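Local coordinates for protein L-threonine 3-dehydrogenase (Clostridioides difficile, PDB 7OL1) that probably catalyses the oxidation of L-threonine at its C3 hydroxyl with NAD as cofactor, as a member of the NAD(P)-dependent epimerase/dehydratase family, at residues 81-95 / 122-136. Numbering follows the deposited sequence.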
# COMPACT_ATOMS: atom_id res chain seq x y z
N PHE A 81 -17.88 -3.45 -16.15
CA PHE A 81 -17.44 -4.57 -15.27
C PHE A 81 -18.67 -5.11 -14.57
O PHE A 81 -18.93 -6.34 -14.63
CB PHE A 81 -16.39 -4.05 -14.28
CG PHE A 81 -15.52 -5.06 -13.57
CD1 PHE A 81 -15.93 -6.37 -13.34
CD2 PHE A 81 -14.30 -4.66 -13.05
CE1 PHE A 81 -15.11 -7.25 -12.68
CE2 PHE A 81 -13.49 -5.55 -12.37
CZ PHE A 81 -13.90 -6.84 -12.19
N PHE A 82 -19.45 -4.21 -13.98
CA PHE A 82 -20.70 -4.57 -13.24
C PHE A 82 -21.70 -5.22 -14.20
O PHE A 82 -22.37 -6.19 -13.83
CB PHE A 82 -21.31 -3.33 -12.61
CG PHE A 82 -22.60 -3.53 -11.87
CD1 PHE A 82 -22.64 -4.24 -10.68
CD2 PHE A 82 -23.77 -2.93 -12.31
CE1 PHE A 82 -23.83 -4.39 -9.98
CE2 PHE A 82 -24.96 -3.07 -11.61
CZ PHE A 82 -24.99 -3.81 -10.45
N GLU A 83 -21.81 -4.68 -15.42
CA GLU A 83 -22.76 -5.21 -16.42
C GLU A 83 -22.46 -6.69 -16.61
O GLU A 83 -23.43 -7.51 -16.63
CB GLU A 83 -22.71 -4.40 -17.72
CG GLU A 83 -23.39 -3.05 -17.59
CD GLU A 83 -23.57 -2.20 -18.84
OE1 GLU A 83 -22.83 -2.40 -19.85
OE2 GLU A 83 -24.46 -1.34 -18.80
N ILE A 84 -21.18 -7.04 -16.77
CA ILE A 84 -20.79 -8.44 -17.12
C ILE A 84 -20.92 -9.34 -15.90
O ILE A 84 -21.36 -10.47 -16.07
CB ILE A 84 -19.41 -8.47 -17.77
CG1 ILE A 84 -19.53 -7.89 -19.18
CG2 ILE A 84 -18.84 -9.88 -17.81
CD1 ILE A 84 -18.35 -7.06 -19.56
N ALA A 85 -20.69 -8.83 -14.70
CA ALA A 85 -20.99 -9.60 -13.47
C ALA A 85 -22.48 -9.96 -13.45
O ALA A 85 -22.76 -11.14 -13.21
CB ALA A 85 -20.61 -8.83 -12.23
N LYS A 86 -23.38 -9.00 -13.68
CA LYS A 86 -24.86 -9.21 -13.58
C LYS A 86 -25.38 -10.11 -14.71
O LYS A 86 -26.30 -10.93 -14.43
CB LYS A 86 -25.60 -7.88 -13.61
CG LYS A 86 -25.26 -6.93 -12.49
CD LYS A 86 -25.70 -7.45 -11.15
CE LYS A 86 -27.09 -7.00 -10.76
NZ LYS A 86 -27.81 -8.13 -10.15
N LYS A 87 -24.79 -9.99 -15.90
CA LYS A 87 -25.30 -10.65 -17.13
C LYS A 87 -25.28 -12.17 -16.99
O LYS A 87 -26.10 -12.85 -17.65
CB LYS A 87 -24.49 -10.21 -18.35
CG LYS A 87 -24.65 -11.05 -19.61
CD LYS A 87 -24.01 -10.27 -20.76
CE LYS A 87 -24.08 -10.89 -22.14
NZ LYS A 87 -23.35 -10.05 -23.13
N TYR A 88 -24.35 -12.69 -16.18
CA TYR A 88 -24.17 -14.16 -16.01
C TYR A 88 -24.41 -14.57 -14.54
O TYR A 88 -24.14 -15.71 -14.23
CB TYR A 88 -22.80 -14.59 -16.52
CG TYR A 88 -22.51 -14.27 -17.97
CD1 TYR A 88 -22.85 -15.15 -18.98
CD2 TYR A 88 -21.83 -13.11 -18.33
CE1 TYR A 88 -22.55 -14.89 -20.31
CE2 TYR A 88 -21.53 -12.83 -19.65
CZ TYR A 88 -21.89 -13.72 -20.65
OH TYR A 88 -21.57 -13.45 -21.94
N ASP A 89 -24.90 -13.66 -13.70
CA ASP A 89 -25.12 -13.90 -12.25
C ASP A 89 -23.94 -14.64 -11.61
O ASP A 89 -24.17 -15.74 -11.11
CB ASP A 89 -26.35 -14.77 -12.01
CG ASP A 89 -27.57 -14.31 -12.76
OD1 ASP A 89 -28.01 -13.14 -12.57
OD2 ASP A 89 -28.07 -15.16 -13.53
N VAL A 90 -22.74 -14.07 -11.62
CA VAL A 90 -21.51 -14.79 -11.15
C VAL A 90 -21.49 -14.78 -9.62
O VAL A 90 -22.11 -13.91 -9.03
CB VAL A 90 -20.24 -14.17 -11.75
CG1 VAL A 90 -20.17 -14.42 -13.25
CG2 VAL A 90 -20.15 -12.68 -11.45
N ASP A 91 -20.87 -15.79 -9.01
CA ASP A 91 -20.71 -15.91 -7.54
C ASP A 91 -19.22 -15.75 -7.20
O ASP A 91 -18.92 -15.44 -6.06
CB ASP A 91 -21.31 -17.22 -7.02
CG ASP A 91 -20.80 -18.47 -7.74
OD1 ASP A 91 -19.73 -18.96 -7.33
OD2 ASP A 91 -21.49 -18.94 -8.71
N THR A 92 -18.35 -15.89 -8.21
CA THR A 92 -16.88 -15.78 -8.11
C THR A 92 -16.32 -14.84 -9.19
O THR A 92 -16.65 -15.04 -10.36
CB THR A 92 -16.26 -17.17 -8.30
OG1 THR A 92 -17.00 -17.97 -7.38
CG2 THR A 92 -14.77 -17.21 -8.06
N ILE A 93 -15.45 -13.91 -8.80
CA ILE A 93 -14.63 -13.09 -9.74
C ILE A 93 -13.16 -13.42 -9.45
O ILE A 93 -12.72 -13.22 -8.34
CB ILE A 93 -14.96 -11.60 -9.56
CG1 ILE A 93 -16.46 -11.34 -9.64
CG2 ILE A 93 -14.19 -10.73 -10.55
CD1 ILE A 93 -16.84 -9.87 -9.61
N ILE A 94 -12.45 -13.99 -10.41
CA ILE A 94 -10.99 -14.16 -10.35
C ILE A 94 -10.38 -13.00 -11.14
O ILE A 94 -10.21 -13.10 -12.38
CB ILE A 94 -10.59 -15.55 -10.87
CG1 ILE A 94 -11.27 -16.66 -10.05
CG2 ILE A 94 -9.07 -15.72 -10.87
CD1 ILE A 94 -11.16 -18.02 -10.67
N HIS A 95 -10.07 -11.93 -10.41
CA HIS A 95 -9.50 -10.67 -10.92
C HIS A 95 -8.02 -10.80 -11.25
O HIS A 95 -7.23 -10.23 -10.49
CB HIS A 95 -9.75 -9.55 -9.90
CG HIS A 95 -9.48 -8.21 -10.48
ND1 HIS A 95 -10.05 -7.81 -11.67
CD2 HIS A 95 -8.68 -7.20 -10.06
CE1 HIS A 95 -9.61 -6.60 -11.96
NE2 HIS A 95 -8.77 -6.18 -10.98
N GLY A 122 -13.59 -3.92 -9.04
CA GLY A 122 -13.96 -5.31 -8.73
C GLY A 122 -14.38 -5.48 -7.27
O GLY A 122 -15.26 -6.31 -7.00
N LEU A 123 -13.76 -4.76 -6.34
CA LEU A 123 -14.05 -4.97 -4.91
C LEU A 123 -15.43 -4.40 -4.65
O LEU A 123 -16.23 -5.04 -3.94
CB LEU A 123 -12.97 -4.33 -4.03
CG LEU A 123 -11.65 -5.12 -3.94
CD1 LEU A 123 -10.55 -4.28 -3.32
CD2 LEU A 123 -11.83 -6.41 -3.15
N GLU A 124 -15.72 -3.25 -5.25
CA GLU A 124 -17.01 -2.52 -5.05
C GLU A 124 -18.12 -3.40 -5.66
O GLU A 124 -19.22 -3.49 -5.04
CB GLU A 124 -16.92 -1.10 -5.60
CG GLU A 124 -16.32 -0.10 -4.63
CD GLU A 124 -17.24 0.28 -3.47
OE1 GLU A 124 -16.75 0.37 -2.29
OE2 GLU A 124 -18.45 0.49 -3.75
N ILE A 125 -17.83 -4.08 -6.77
CA ILE A 125 -18.79 -5.03 -7.39
C ILE A 125 -19.04 -6.18 -6.42
O ILE A 125 -20.20 -6.47 -6.12
CB ILE A 125 -18.28 -5.50 -8.76
CG1 ILE A 125 -18.39 -4.39 -9.80
CG2 ILE A 125 -19.05 -6.73 -9.19
CD1 ILE A 125 -17.58 -4.63 -11.05
N ALA A 126 -17.97 -6.81 -5.91
CA ALA A 126 -18.05 -7.97 -5.00
C ALA A 126 -18.78 -7.58 -3.72
O ALA A 126 -19.62 -8.35 -3.24
CB ALA A 126 -16.67 -8.47 -4.72
N LYS A 127 -18.51 -6.38 -3.20
CA LYS A 127 -19.25 -5.82 -2.04
C LYS A 127 -20.75 -5.83 -2.35
O LYS A 127 -21.51 -6.16 -1.44
CB LYS A 127 -18.77 -4.40 -1.72
CG LYS A 127 -19.38 -3.77 -0.47
CD LYS A 127 -19.06 -2.29 -0.28
CE LYS A 127 -20.00 -1.62 0.70
NZ LYS A 127 -19.58 -0.26 1.09
N GLU A 128 -21.15 -5.47 -3.57
CA GLU A 128 -22.57 -5.22 -3.93
C GLU A 128 -23.27 -6.56 -4.19
O GLU A 128 -24.43 -6.66 -3.85
CB GLU A 128 -22.71 -4.29 -5.13
CG GLU A 128 -24.10 -3.66 -5.25
CD GLU A 128 -24.25 -2.59 -6.33
OE1 GLU A 128 -23.25 -1.88 -6.66
OE2 GLU A 128 -25.38 -2.47 -6.85
N LEU A 129 -22.57 -7.53 -4.76
CA LEU A 129 -23.15 -8.81 -5.25
C LEU A 129 -22.89 -10.00 -4.31
O LEU A 129 -23.36 -11.09 -4.66
CB LEU A 129 -22.52 -9.13 -6.61
CG LEU A 129 -22.77 -8.11 -7.71
CD1 LEU A 129 -22.52 -8.75 -9.07
CD2 LEU A 129 -24.18 -7.52 -7.62
N ASP A 130 -22.12 -9.85 -3.23
CA ASP A 130 -21.71 -11.00 -2.38
C ASP A 130 -20.90 -12.01 -3.21
O ASP A 130 -21.15 -13.22 -3.11
CB ASP A 130 -22.92 -11.70 -1.76
CG ASP A 130 -22.92 -11.56 -0.25
OD1 ASP A 130 -23.36 -10.49 0.23
OD2 ASP A 130 -22.43 -12.51 0.41
N CYS A 131 -19.95 -11.54 -3.99
CA CYS A 131 -19.03 -12.42 -4.74
C CYS A 131 -17.86 -12.81 -3.86
O CYS A 131 -17.51 -12.05 -2.93
CB CYS A 131 -18.42 -11.76 -5.95
SG CYS A 131 -19.64 -11.56 -7.25
N LYS A 132 -17.34 -13.98 -4.19
CA LYS A 132 -15.98 -14.44 -3.89
C LYS A 132 -15.08 -13.62 -4.80
O LYS A 132 -15.40 -13.50 -5.99
CB LYS A 132 -15.91 -15.95 -4.14
CG LYS A 132 -16.81 -16.77 -3.21
CD LYS A 132 -16.54 -18.25 -3.27
CE LYS A 132 -17.58 -19.00 -4.08
NZ LYS A 132 -18.82 -19.21 -3.29
N PHE A 133 -14.01 -13.07 -4.24
CA PHE A 133 -13.09 -12.17 -4.95
C PHE A 133 -11.64 -12.62 -4.71
O PHE A 133 -11.05 -12.39 -3.63
CB PHE A 133 -13.39 -10.71 -4.56
CG PHE A 133 -12.76 -9.75 -5.54
CD1 PHE A 133 -13.41 -9.39 -6.70
CD2 PHE A 133 -11.46 -9.29 -5.35
CE1 PHE A 133 -12.81 -8.54 -7.61
CE2 PHE A 133 -10.86 -8.46 -6.28
CZ PHE A 133 -11.54 -8.09 -7.41
N PHE A 134 -11.06 -13.24 -5.72
CA PHE A 134 -9.66 -13.67 -5.75
C PHE A 134 -8.81 -12.68 -6.57
O PHE A 134 -9.07 -12.55 -7.73
CB PHE A 134 -9.56 -15.06 -6.34
CG PHE A 134 -8.16 -15.63 -6.30
CD1 PHE A 134 -7.24 -15.30 -7.28
CD2 PHE A 134 -7.77 -16.44 -5.25
CE1 PHE A 134 -5.96 -15.81 -7.25
CE2 PHE A 134 -6.49 -16.94 -5.21
CZ PHE A 134 -5.59 -16.64 -6.21
N THR A 135 -7.80 -12.09 -5.94
CA THR A 135 -6.74 -11.27 -6.56
C THR A 135 -5.39 -11.94 -6.33
O THR A 135 -4.99 -12.16 -5.20
CB THR A 135 -6.64 -9.91 -5.88
OG1 THR A 135 -7.94 -9.57 -5.38
CG2 THR A 135 -6.03 -8.87 -6.80
N PRO A 136 -4.60 -12.23 -7.37
CA PRO A 136 -3.25 -12.70 -7.19
C PRO A 136 -2.34 -11.52 -6.83
O PRO A 136 -2.64 -10.45 -7.25
CB PRO A 136 -2.86 -13.25 -8.56
CG PRO A 136 -3.71 -12.48 -9.54
CD PRO A 136 -4.96 -12.08 -8.79
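Strands 92-95 and 132-134 run parallel, joined by four backbone hydrogen bonds: K132 N to D91 O, I93 N to K132 O (2.8 Å), F134 N to I93 O and H95 N to F134 O. On the sheet face bearing I93 and F133, apolar side chains fill the gap to helices 81-87 and 122-129. I125 is central here: its CD1 lies over one face of the F81 ring, 3.6 Å from the ring centroid, while CG2 meets I93 CD1 at 3.9 Å and also touches A85 CB. I93 CG1 rests on C131 SG. With CG of F133 anti to the backbone N (chi1 -164°), the ring reaches H95, CZ lying 3.4 Å from H95 CB. Farther out, L129 spreads its two methyls, CD1 on A85 CB and CD2 against both F82 CE1 and K86 CD. On the other face, K132 CE passes T92 OG1, which donates to D91 OD1 (2.9 Å); the D91 carboxylate also accepts the backbone N-H groups of K23 and K24. F134 packs there against I94 CG2 and helix 236-248. The helices cross at -37°, and two successive helix-strand units side by side are typical of the Rossmann fold of extended short-chain dehydrogenases.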